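Local atomic coordinates of cell wall surface anchor family protein (Streptococcus agalactiae serogroup V, PDB entry 3TW0), a protein that forms the adhesive tip pilin of Group B Streptococcus pili, probably binding host targets through a von Willebrand factor type A domain that holds a magnesium ion. Residues A[228-231]-A[232-236]; A[290-294]-A[295-299]; A[311-315]-A[316-320]; A[359-362]-A[363-367]. The protein carries 2 engineered substitutions. All blocks are in the same frame, centred on the assembly; numbering follows the deposited sequence.

Contact 1 of 4, residues A[228-231]-A[232-236]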
loop_
_atom_site.group_PDB
_atom_site.type_symbol
_atom_site.label_atom_id
_atom_site.label_comp_id
_atom_site.label_asym_id
_atom_site.label_seq_id
_atom_site.Cartn_x
_atom_site.Cartn_y
_atom_site.Cartn_z
ATOM N N GLY A 228 -0.870 -5.840 4.832
ATOM C CA GLY A 228 0.212 -5.245 5.616
ATOM C C GLY A 228 1.251 -6.197 6.231
ATOM O O GLY A 228 2.192 -5.764 6.858
ATOM N N GLU A 229 1.088 -7.495 6.044
ATOM C CA GLU A 229 1.954 -8.488 6.669
ATOM C C GLU A 229 3.361 -8.414 6.030
ATOM O O GLU A 229 4.372 -8.477 6.727
ATOM C CB GLU A 229 1.282 -9.869 6.475
ATOM C CG GLU A 229 2.038 -11.121 6.948
ATOM C CD GLU A 229 1.927 -11.362 8.450
ATOM O OE1 GLU A 229 0.776 -11.460 8.955
ATOM O OE2 GLU A 229 2.988 -11.454 9.116
ATOM N N SER A 230 3.420 -8.201 4.707
ATOM C CA SER A 230 4.688 -8.334 3.981
ATOM C C SER A 230 4.699 -7.694 2.583
ATOM O O SER A 230 3.695 -7.604 1.916
ATOM C CB SER A 230 5.106 -9.828 3.888
ATOM O OG SER A 230 6.344 -9.980 3.190
ATOM N N PHE A 231 5.876 -7.232 2.180
ATOM C CA PHE A 231 6.146 -6.865 0.808
ATOM C C PHE A 231 5.899 -8.075 -0.112
ATOM O O PHE A 231 5.475 -7.913 -1.253
ATOM C CB PHE A 231 7.609 -6.426 0.730
ATOM C CG PHE A 231 8.067 -6.071 -0.647
ATOM C CD1 PHE A 231 7.701 -4.858 -1.224
ATOM C CD2 PHE A 231 8.918 -6.927 -1.351
ATOM C CE1 PHE A 231 8.170 -4.514 -2.505
ATOM C CE2 PHE A 231 9.385 -6.588 -2.620
ATOM C CZ PHE A 231 8.995 -5.386 -3.202
ATOM N N LYS A 232 6.149 -9.282 0.395
ATOM C CA LYS A 232 6.025 -10.493 -0.413
ATOM C C LYS A 232 4.639 -11.109 -0.360
ATOM O O LYS A 232 3.952 -10.988 0.638
ATOM C CB LYS A 232 7.056 -11.552 0.033
ATOM C CG LYS A 232 8.508 -11.237 -0.395
ATOM C CD LYS A 232 9.487 -12.387 -0.026
ATOM C CE LYS A 232 10.120 -12.233 1.374
ATOM N NZ LYS A 232 9.138 -12.382 2.526
ATOM N N LEU A 233 4.233 -11.758 -1.448
ATOM C CA LEU A 233 3.117 -12.682 -1.406
ATOM C C LEU A 233 3.715 -14.059 -1.175
ATOM O O LEU A 233 4.859 -14.314 -1.602
ATOM C CB LEU A 233 2.347 -12.635 -2.721
ATOM C CG LEU A 233 1.533 -11.347 -2.920
ATOM C CD1 LEU A 233 1.247 -11.084 -4.389
ATOM C CD2 LEU A 233 0.213 -11.347 -2.074
ATOM N N PHE A 234 2.962 -14.953 -0.544
ATOM C CA PHE A 234 3.559 -16.201 -0.024
ATOM C C PHE A 234 3.357 -17.375 -0.960
ATOM O O PHE A 234 2.248 -17.634 -1.408
ATOM C CB PHE A 234 3.046 -16.516 1.403
ATOM C CG PHE A 234 3.304 -15.408 2.386
ATOM C CD1 PHE A 234 4.602 -15.019 2.692
ATOM C CD2 PHE A 234 2.257 -14.721 2.980
ATOM C CE1 PHE A 234 4.849 -13.968 3.609
ATOM C CE2 PHE A 234 2.488 -13.678 3.904
ATOM C CZ PHE A 234 3.777 -13.307 4.209
ATOM N N SER A 235 4.454 -18.069 -1.268
ATOM C CA SER A 235 4.356 -19.305 -2.051
ATOM C C SER A 235 3.928 -20.485 -1.172
ATOM O O SER A 235 3.193 -21.369 -1.624
ATOM C CB SER A 235 5.650 -19.604 -2.832
ATOM O OG SER A 235 6.789 -19.468 -1.992
ATOM N N ASP A 236 4.373 -20.474 0.077
ATOM C CA ASP A 236 3.971 -21.479 1.054
ATOM C C ASP A 236 2.744 -20.883 1.758
ATOM O O ASP A 236 2.815 -19.837 2.401
ATOM C CB ASP A 236 5.139 -21.769 2.019
ATOM C CG ASP A 236 4.818 -22.842 3.095
ATOM O OD1 ASP A 236 3.669 -23.369 3.201
ATOM O OD2 ASP A 236 5.765 -23.173 3.843
#
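S230 and K232 form an ST turn in the long loop between helix 220-223 and strand 249-251. The turn lies near the metal site of the von Willebrand factor A domain but does not touch it.

One hydrogen bond defines the turn. K232 N donates to S230 OG at 2.9 Å, with an N-H...O angle of 157°. The S230 hydroxyl points away from its own N and lies beside its carbonyl carbon (chi1 -180°), and this brings OG within bonding distance of the amide two residues on. The K232 chain bends twice near its end and curls back. Its NZ stops 3.7 Å from S230 OG.

The apolar contacts centre on the F234 ring. E229 CG meets the ring edge in plane, 3.9 Å from F234 CZ. The E229 carboxylate is turned 58° from the ring plane. S230 CB approaches the ring obliquely, 3.7 Å from F234 CZ. The ring also stacks with W276 of strand 271-276.

F231 packs on V175, T300 and A333. Its side chain lies about 9 Å from the bound magnesium. Back at the F234 ring, K232 O sits over one face, 4.2 Å above the plane and offset toward the rim.

Contact 2 of 4, residues A[290-294]-A[295-299]; sequences KKVSA and TKQIK
S293 and K296 close a tight bend, through the S293 hydroxyl, in the loop between strand 271-276 and helix 302-312. OG stands opposite the S293 N (chi1 165°), which turns it across the bend toward T295 N and K296 O. T295 N donates to S293 OG at 3.1 Å, which makes an ST turn. S293 OG donates in turn to K296 O in a very short modelled hydrogen bond of 2.5 Å, approaching from above the carbonyl plane, 39° out of it. The buried hydroxyl thus both accepts and donates.

Q297 comes from the far limb of the bend. Its chain runs straight beyond CG and crosses V292 at about a right angle. Its CG packs 4.2 Å from S293 CB, and its amide group lies against the V292 methyls and near S293 O.

T295 CG2 rests 3.5 Å from A294 O. T295 OG1 lies 3.8 Å from S293 OG and hydrogen-bonds Q193 N.

The bend lies on the surface beside helices 192-201 and 302-312. S293 and T295 touch Y192. The K296 amine forms a salt bridge with E303 of helix 302-312 and a cation-pi contact with F196 of helix 192-201.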
loop_
_atom_site.group_PDB
_atom_site.type_symbol
_atom_site.label_atom_id
_atom_site.label_comp_id
_atom_site.label_asym_id
_atom_site.label_seq_id
_atom_site.Cartn_x
_atom_site.Cartn_y
_atom_site.Cartn_z
ATOM N N LYS A 290 -7.239 -24.393 -6.767
ATOM C CA LYS A 290 -6.147 -23.690 -6.045
ATOM C C LYS A 290 -4.714 -23.925 -6.567
ATOM O O LYS A 290 -3.759 -23.509 -5.928
ATOM C CB LYS A 290 -6.227 -23.940 -4.526
ATOM C CG LYS A 290 -7.555 -23.574 -3.870
ATOM C CD LYS A 290 -7.777 -22.031 -3.849
ATOM C CE LYS A 290 -8.855 -21.588 -2.836
ATOM N NZ LYS A 290 -10.199 -22.064 -3.248
ATOM N N LYS A 291 -4.579 -24.596 -7.713
ATOM C CA LYS A 291 -3.301 -24.764 -8.418
ATOM C C LYS A 291 -2.720 -23.391 -8.719
ATOM O O LYS A 291 -3.365 -22.602 -9.401
ATOM C CB LYS A 291 -3.516 -25.509 -9.765
ATOM C CG LYS A 291 -3.939 -26.992 -9.647
ATOM C CD LYS A 291 -5.046 -27.428 -10.679
ATOM C CE LYS A 291 -4.508 -27.816 -12.071
ATOM N NZ LYS A 291 -3.624 -29.039 -12.042
ATOM N N VAL A 292 -1.531 -23.086 -8.197
ATOM C CA VAL A 292 -0.874 -21.826 -8.545
ATOM C C VAL A 292 -0.486 -21.826 -10.035
ATOM O O VAL A 292 -0.301 -22.891 -10.636
ATOM C CB VAL A 292 0.364 -21.506 -7.634
ATOM C CG1 VAL A 292 1.568 -22.425 -7.919
ATOM C CG2 VAL A 292 0.769 -20.061 -7.809
ATOM N N SER A 293 -0.385 -20.632 -10.609
ATOM C CA SER A 293 0.061 -20.447 -11.980
ATOM C C SER A 293 1.393 -21.157 -12.248
ATOM O O SER A 293 2.326 -21.079 -11.443
ATOM C CB SER A 293 0.228 -18.945 -12.255
ATOM O OG SER A 293 0.977 -18.736 -13.449
ATOM N N ALA A 294 1.475 -21.853 -13.372
ATOM C CA ALA A 294 2.716 -22.510 -13.787
ATOM C C ALA A 294 3.488 -21.616 -14.758
ATOM O O ALA A 294 4.553 -22.008 -15.294
ATOM C CB ALA A 294 2.398 -23.858 -14.445
ATOM N N THR A 295 2.961 -20.432 -15.030
ATOM C CA THR A 295 3.757 -19.470 -15.809
ATOM C C THR A 295 3.985 -18.168 -15.030
ATOM O O THR A 295 4.780 -18.145 -14.118
ATOM C CB THR A 295 3.191 -19.217 -17.236
ATOM O OG1 THR A 295 1.888 -18.631 -17.146
ATOM C CG2 THR A 295 3.124 -20.503 -18.059
ATOM N N LYS A 296 3.307 -17.087 -15.406
ATOM C CA LYS A 296 3.537 -15.806 -14.754
ATOM C C LYS A 296 3.075 -15.917 -13.306
ATOM O O LYS A 296 1.970 -16.447 -13.062
ATOM C CB LYS A 296 2.713 -14.705 -15.447
ATOM C CG LYS A 296 2.877 -13.284 -14.833
ATOM C CD LYS A 296 4.319 -12.760 -15.025
ATOM C CE LYS A 296 4.654 -11.697 -14.020
ATOM N NZ LYS A 296 5.977 -11.019 -14.208
ATOM N N GLN A 297 3.888 -15.384 -12.381
ATOM C CA GLN A 297 3.542 -15.311 -10.947
ATOM C C GLN A 297 3.844 -13.944 -10.360
ATOM O O GLN A 297 4.974 -13.416 -10.504
ATOM C CB GLN A 297 4.269 -16.379 -10.124
ATOM C CG GLN A 297 3.816 -17.841 -10.353
ATOM C CD GLN A 297 4.665 -18.843 -9.575
ATOM O OE1 GLN A 297 4.312 -20.018 -9.444
ATOM N NE2 GLN A 297 5.786 -18.387 -9.059
ATOM N N ILE A 298 2.842 -13.361 -9.705
ATOM C CA ILE A 298 3.040 -12.104 -8.965
ATOM C C ILE A 298 3.486 -12.516 -7.561
ATOM O O ILE A 298 2.814 -13.315 -6.926
ATOM C CB ILE A 298 1.742 -11.261 -8.945
ATOM C CG1 ILE A 298 1.238 -10.991 -10.380
ATOM C CG2 ILE A 298 1.882 -9.985 -8.114
ATOM C CD1 ILE A 298 2.168 -10.140 -11.250
ATOM N N LYS A 299 4.629 -12.008 -7.093
ATOM C CA LYS A 299 5.212 -12.469 -5.815
ATOM C C LYS A 299 5.480 -11.352 -4.814
ATOM O O LYS A 299 5.851 -11.620 -3.659
ATOM C CB LYS A 299 6.509 -13.244 -6.082
ATOM C CG LYS A 299 6.342 -14.469 -6.997
ATOM C CD LYS A 299 7.686 -14.938 -7.579
ATOM C CE LYS A 299 7.661 -16.427 -7.816
ATOM N NZ LYS A 299 8.248 -16.837 -9.153
#

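Contact 3 of 4, residues A[311-315]-A[316-320]; sequences GNIRP and KGYDI
I313 and K316 begin the turn that leads from helix 302-312 into strand 319-324. This is a helix-to-strand connection in the Rossmann-like fold of the von Willebrand factor A domain.

Two direct backbone hydrogen bonds shape a short 3-10 turn. K316 N bonds I313 O at 2.9 Å, and G317 N bonds R314 O at 3.2 Å. Both donors stand 46° out of the carbonyl planes, consistent with the tight winding of a 3-10 turn. G317 then takes a positive phi of 75°, where the chain turns toward the strand.

Two waters fill in the bonding beyond it. Water 1 joins I313 O, at 2.6 Å, to Y318 N, at 3.1 Å. Water 2 joins R314 O, at 2.6 Å, to Y318 O, at 2.8 Å. Water 1 also lies over one face of the Y318 ring, near its rim.

The apolar contacts meet at one methyl. I313 CG2 touches I320 CD1 at 3.9 Å, the two side chains crossing at about a right angle. The same methyl approaches the Y318 ring obliquely. The K316 chain bends at chi2 and lays its methylenes over N312 O, a buried oxygen with no polar partner in the model.

Helix 145-159 borders the turn, and its N153 bonds Y318 OH. Y318 also packs on strand 165-172, next to strand 319-324 in the parallel sheet.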
loop_
_atom_site.group_PDB
_atom_site.type_symbol
_atom_site.label_atom_id
_atom_site.label_comp_id
_atom_site.label_asym_id
_atom_site.label_seq_id
_atom_site.Cartn_x
_atom_site.Cartn_y
_atom_site.Cartn_z
ATOM N N GLY A 311 1.686 2.170 -16.151
ATOM C CA GLY A 311 0.567 2.108 -17.075
ATOM C C GLY A 311 -0.322 3.338 -17.061
ATOM O O GLY A 311 -0.916 3.689 -18.089
ATOM N N ASN A 312 -0.435 3.996 -15.910
ATOM C CA ASN A 312 -1.520 4.966 -15.684
ATOM C C ASN A 312 -1.050 6.330 -15.156
ATOM O O ASN A 312 -1.791 7.321 -15.251
ATOM C CB ASN A 312 -2.584 4.364 -14.722
ATOM C CG ASN A 312 -3.131 3.021 -15.197
ATOM O OD1 ASN A 312 -4.132 2.983 -15.901
ATOM N ND2 ASN A 312 -2.483 1.909 -14.809
ATOM N N ILE A 313 0.160 6.380 -14.588
ATOM C CA ILE A 313 0.705 7.618 -14.051
ATOM C C ILE A 313 1.797 8.208 -14.927
ATOM O O ILE A 313 1.678 9.337 -15.339
ATOM C CB ILE A 313 1.308 7.464 -12.631
ATOM C CG1 ILE A 313 0.355 6.725 -11.680
ATOM C CG2 ILE A 313 1.761 8.828 -12.074
ATOM C CD1 ILE A 313 -0.930 7.439 -11.347
ATOM N N ARG A 314 2.865 7.446 -15.151
ATOM C CA ARG A 314 4.048 7.904 -15.906
ATOM C C ARG A 314 3.684 8.503 -17.272
ATOM O O ARG A 314 4.211 9.552 -17.627
ATOM C CB ARG A 314 5.041 6.758 -16.087
ATOM C CG ARG A 314 6.374 7.170 -16.691
ATOM C CD ARG A 314 7.304 5.967 -16.854
ATOM N NE ARG A 314 8.538 6.305 -16.165
ATOM C CZ ARG A 314 8.943 5.783 -15.011
ATOM N NH1 ARG A 314 8.264 4.821 -14.420
ATOM N NH2 ARG A 314 10.070 6.208 -14.470
ATOM N N PRO A 315 2.766 7.862 -18.022
ATOM C CA PRO A 315 2.339 8.467 -19.301
ATOM C C PRO A 315 1.708 9.879 -19.215
ATOM O O PRO A 315 1.691 10.580 -20.227
ATOM C CB PRO A 315 1.299 7.470 -19.846
ATOM C CG PRO A 315 1.581 6.179 -19.175
ATOM C CD PRO A 315 2.124 6.547 -17.795
ATOM N N LYS A 316 1.196 10.288 -18.050
ATOM C CA LYS A 316 0.601 11.628 -17.894
ATOM C C LYS A 316 1.617 12.758 -18.088
ATOM O O LYS A 316 1.240 13.926 -18.235
ATOM C CB LYS A 316 -0.108 11.790 -16.548
ATOM C CG LYS A 316 -1.313 10.879 -16.319
ATOM C CD LYS A 316 -2.227 10.795 -17.533
ATOM C CE LYS A 316 -3.196 9.648 -17.369
ATOM N NZ LYS A 316 -3.936 9.298 -18.606
ATOM N N GLY A 317 2.895 12.395 -18.071
ATOM C CA GLY A 317 3.973 13.291 -18.439
ATOM C C GLY A 317 4.278 14.334 -17.397
ATOM O O GLY A 317 4.853 15.375 -17.731
ATOM N N TYR A 318 3.908 14.095 -16.133
ATOM C CA TYR A 318 4.330 15.031 -15.088
ATOM C C TYR A 318 5.423 14.447 -14.197
ATOM O O TYR A 318 5.868 13.332 -14.434
ATOM C CB TYR A 318 3.165 15.617 -14.293
ATOM C CG TYR A 318 2.192 14.645 -13.727
ATOM C CD1 TYR A 318 2.542 13.831 -12.656
ATOM C CD2 TYR A 318 0.873 14.577 -14.213
ATOM C CE1 TYR A 318 1.635 12.953 -12.124
ATOM C CE2 TYR A 318 -0.043 13.706 -13.666
ATOM C CZ TYR A 318 0.352 12.897 -12.624
ATOM O OH TYR A 318 -0.539 12.005 -12.076
ATOM N N ASP A 319 5.853 15.198 -13.187
ATOM C CA ASP A 319 6.984 14.763 -12.379
ATOM C C ASP A 319 6.584 13.965 -11.159
ATOM O O ASP A 319 5.628 14.304 -10.494
ATOM C CB ASP A 319 7.822 15.957 -11.942
ATOM C CG ASP A 319 8.526 16.598 -13.104
ATOM O OD1 ASP A 319 9.405 15.934 -13.680
ATOM O OD2 ASP A 319 8.163 17.731 -13.448
ATOM N N ILE A 320 7.339 12.920 -10.848
ATOM C CA ILE A 320 7.124 12.229 -9.589
ATOM C C ILE A 320 8.452 12.085 -8.874
ATOM O O ILE A 320 9.390 11.448 -9.394
ATOM C CB ILE A 320 6.391 10.867 -9.740
ATOM C CG1 ILE A 320 5.075 11.012 -10.552
ATOM C CG2 ILE A 320 6.105 10.277 -8.342
ATOM C CD1 ILE A 320 5.190 10.648 -12.037
HETATM O O HOH W 1 3.338 11.310 -15.002
HETATM O O HOH W 2 5.569 11.371 -16.339
#

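Contact 4 of 4, residues A[359-362]-A[363-367]; sequences NCIY and DELNK. Engineered in segment 359-362: C360 (natural residue Lys).
D363 and N359 lie one turn apart on helix 358-366, near the C-terminal end of the chain. D363 N donates to N359 O at 2.9 Å. The D363 side chain folds back over the same carbonyl, and its CG lies 3.2 Å from N359 O.

E364 N bonds C360 O at 3.2 Å. E364 CG sits between its own N and carbonyl carbon (chi1 63°), a crowded position that presses CG to 3.1 Å from I361 O. Beyond CG the chain is extended and reaches F321 and C353 of the parallel sheet.

L365 N bonds I361 O at 3.2 Å. The two side chains lie side by side, with I361 CG2 3.8 Å from L365 CD1. I361 also packs on V323, and L365 on helix 33-48.

N366 N completes the alpha-helical i to i+4 series with Y362 O at 2.9 Å, nearly along the C=O axis. The N366 amide lies 21° from parallel to the Y362 ring, and its OD1 is 4.0 Å from Y362 CE2.

The helix is amphipathic: N359, Y362, D363 and N366 are exposed, while E364 and L365 are buried and I361 packs on the sheet. The engineered C360 adds a disulfide to C353, so a covalent bond ties the helix to strand 352-354.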
loop_
_atom_site.group_PDB
_atom_site.type_symbol
_atom_site.label_atom_id
_atom_site.label_comp_id
_atom_site.label_asym_id
_atom_site.label_seq_id
_atom_site.Cartn_x
_atom_site.Cartn_y
_atom_site.Cartn_z
ATOM N N ASN A 359 21.288 17.167 -1.212
ATOM C CA ASN A 359 21.770 17.646 -2.505
ATOM C C ASN A 359 20.857 17.111 -3.595
ATOM O O ASN A 359 20.481 17.826 -4.502
ATOM C CB ASN A 359 23.212 17.172 -2.744
ATOM C CG ASN A 359 24.249 17.969 -1.942
ATOM O OD1 ASN A 359 23.918 18.852 -1.126
ATOM N ND2 ASN A 359 25.522 17.667 -2.193
ATOM N N CYS A 360 20.498 15.837 -3.493
ATOM C CA CYS A 360 19.598 15.211 -4.461
ATOM C C CYS A 360 18.241 15.961 -4.473
ATOM O O CYS A 360 17.723 16.293 -5.534
ATOM C CB CYS A 360 19.414 13.733 -4.105
ATOM S SG CYS A 360 18.361 12.712 -5.203
ATOM N N ILE A 361 17.705 16.258 -3.290
ATOM C CA ILE A 361 16.394 16.915 -3.177
ATOM C C ILE A 361 16.415 18.364 -3.660
ATOM O O ILE A 361 15.523 18.780 -4.412
ATOM C CB ILE A 361 15.842 16.853 -1.715
ATOM C CG1 ILE A 361 15.705 15.405 -1.240
ATOM C CG2 ILE A 361 14.530 17.665 -1.576
ATOM C CD1 ILE A 361 15.266 15.309 0.244
ATOM N N TYR A 362 17.418 19.136 -3.219
ATOM C CA TYR A 362 17.656 20.490 -3.734
ATOM C C TYR A 362 17.740 20.484 -5.257
ATOM O O TYR A 362 17.070 21.269 -5.929
ATOM C CB TYR A 362 18.975 21.086 -3.194
ATOM C CG TYR A 362 19.074 22.557 -3.485
ATOM C CD1 TYR A 362 18.548 23.490 -2.591
ATOM C CD2 TYR A 362 19.628 23.026 -4.687
ATOM C CE1 TYR A 362 18.593 24.831 -2.856
ATOM C CE2 TYR A 362 19.679 24.384 -4.967
ATOM C CZ TYR A 362 19.159 25.274 -4.048
ATOM O OH TYR A 362 19.162 26.614 -4.305
ATOM N N ASP A 363 18.577 19.600 -5.802
ATOM C CA ASP A 363 18.810 19.591 -7.245
ATOM C C ASP A 363 17.546 19.374 -8.059
ATOM O O ASP A 363 17.321 20.094 -9.036
ATOM C CB ASP A 363 19.892 18.594 -7.639
ATOM C CG ASP A 363 21.310 19.119 -7.353
ATOM O OD1 ASP A 363 21.493 20.338 -7.106
ATOM O OD2 ASP A 363 22.246 18.295 -7.375
ATOM N N GLU A 364 16.700 18.435 -7.640
ATOM C CA GLU A 364 15.474 18.156 -8.388
ATOM C C GLU A 364 14.458 19.327 -8.318
ATOM O O GLU A 364 13.871 19.702 -9.341
ATOM C CB GLU A 364 14.867 16.802 -7.970
ATOM C CG GLU A 364 14.413 16.697 -6.487
ATOM C CD GLU A 364 13.879 15.301 -6.101
ATOM O OE1 GLU A 364 13.946 14.365 -6.944
ATOM O OE2 GLU A 364 13.411 15.135 -4.943
ATOM N N LEU A 365 14.294 19.920 -7.127
ATOM C CA LEU A 365 13.311 20.982 -6.896
ATOM C C LEU A 365 13.711 22.312 -7.519
ATOM O O LEU A 365 12.848 23.127 -7.885
ATOM C CB LEU A 365 13.096 21.205 -5.398
ATOM C CG LEU A 365 12.335 20.126 -4.625
ATOM C CD1 LEU A 365 12.446 20.360 -3.147
ATOM C CD2 LEU A 365 10.863 20.077 -5.055
ATOM N N ASN A 366 15.020 22.522 -7.637
ATOM C CA ASN A 366 15.590 23.777 -8.138
ATOM C C ASN A 366 14.981 24.312 -9.438
ATOM O O ASN A 366 14.716 25.508 -9.537
ATOM C CB ASN A 366 17.119 23.662 -8.246
ATOM C CG ASN A 366 17.790 24.988 -8.612
ATOM O OD1 ASN A 366 17.552 26.036 -7.987
ATOM N ND2 ASN A 366 18.644 24.935 -9.627
ATOM N N LYS A 367 14.769 23.424 -10.414
ATOM C CA LYS A 367 14.003 23.700 -11.650
ATOM C C LYS A 367 12.777 24.629 -11.470
ATOM O O LYS A 367 12.562 25.551 -12.269
ATOM C CB LYS A 367 13.553 22.369 -12.274
ATOM C CG LYS A 367 12.320 22.452 -13.185
ATOM C CD LYS A 367 11.494 21.154 -13.161
ATOM C CE LYS A 367 11.952 20.136 -14.205
ATOM N NZ LYS A 367 11.467 18.767 -13.893
#

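The four contacts follow one another along the chain and fall into two pairs. Contacts 1 and 2 have centres 14 Å apart and touch directly. L233 N and K299 O lie 2.7 Å apart, a probable hydrogen bond, and L233 CD1 packs on I298 O at 3.7 Å. Contacts 3 and 4 have centres 19 Å apart. They meet through a long, weak ion pair between D319 OD2 and K367 NZ, at 3.5 Å. Between the pairs, contacts 2 and 3 come no nearer than about 13 Å between nearest atoms. Contact 1 lies nearest the magnesium site of S20, S22 and T143: the F231 side chain is about 8 Å from that of T143.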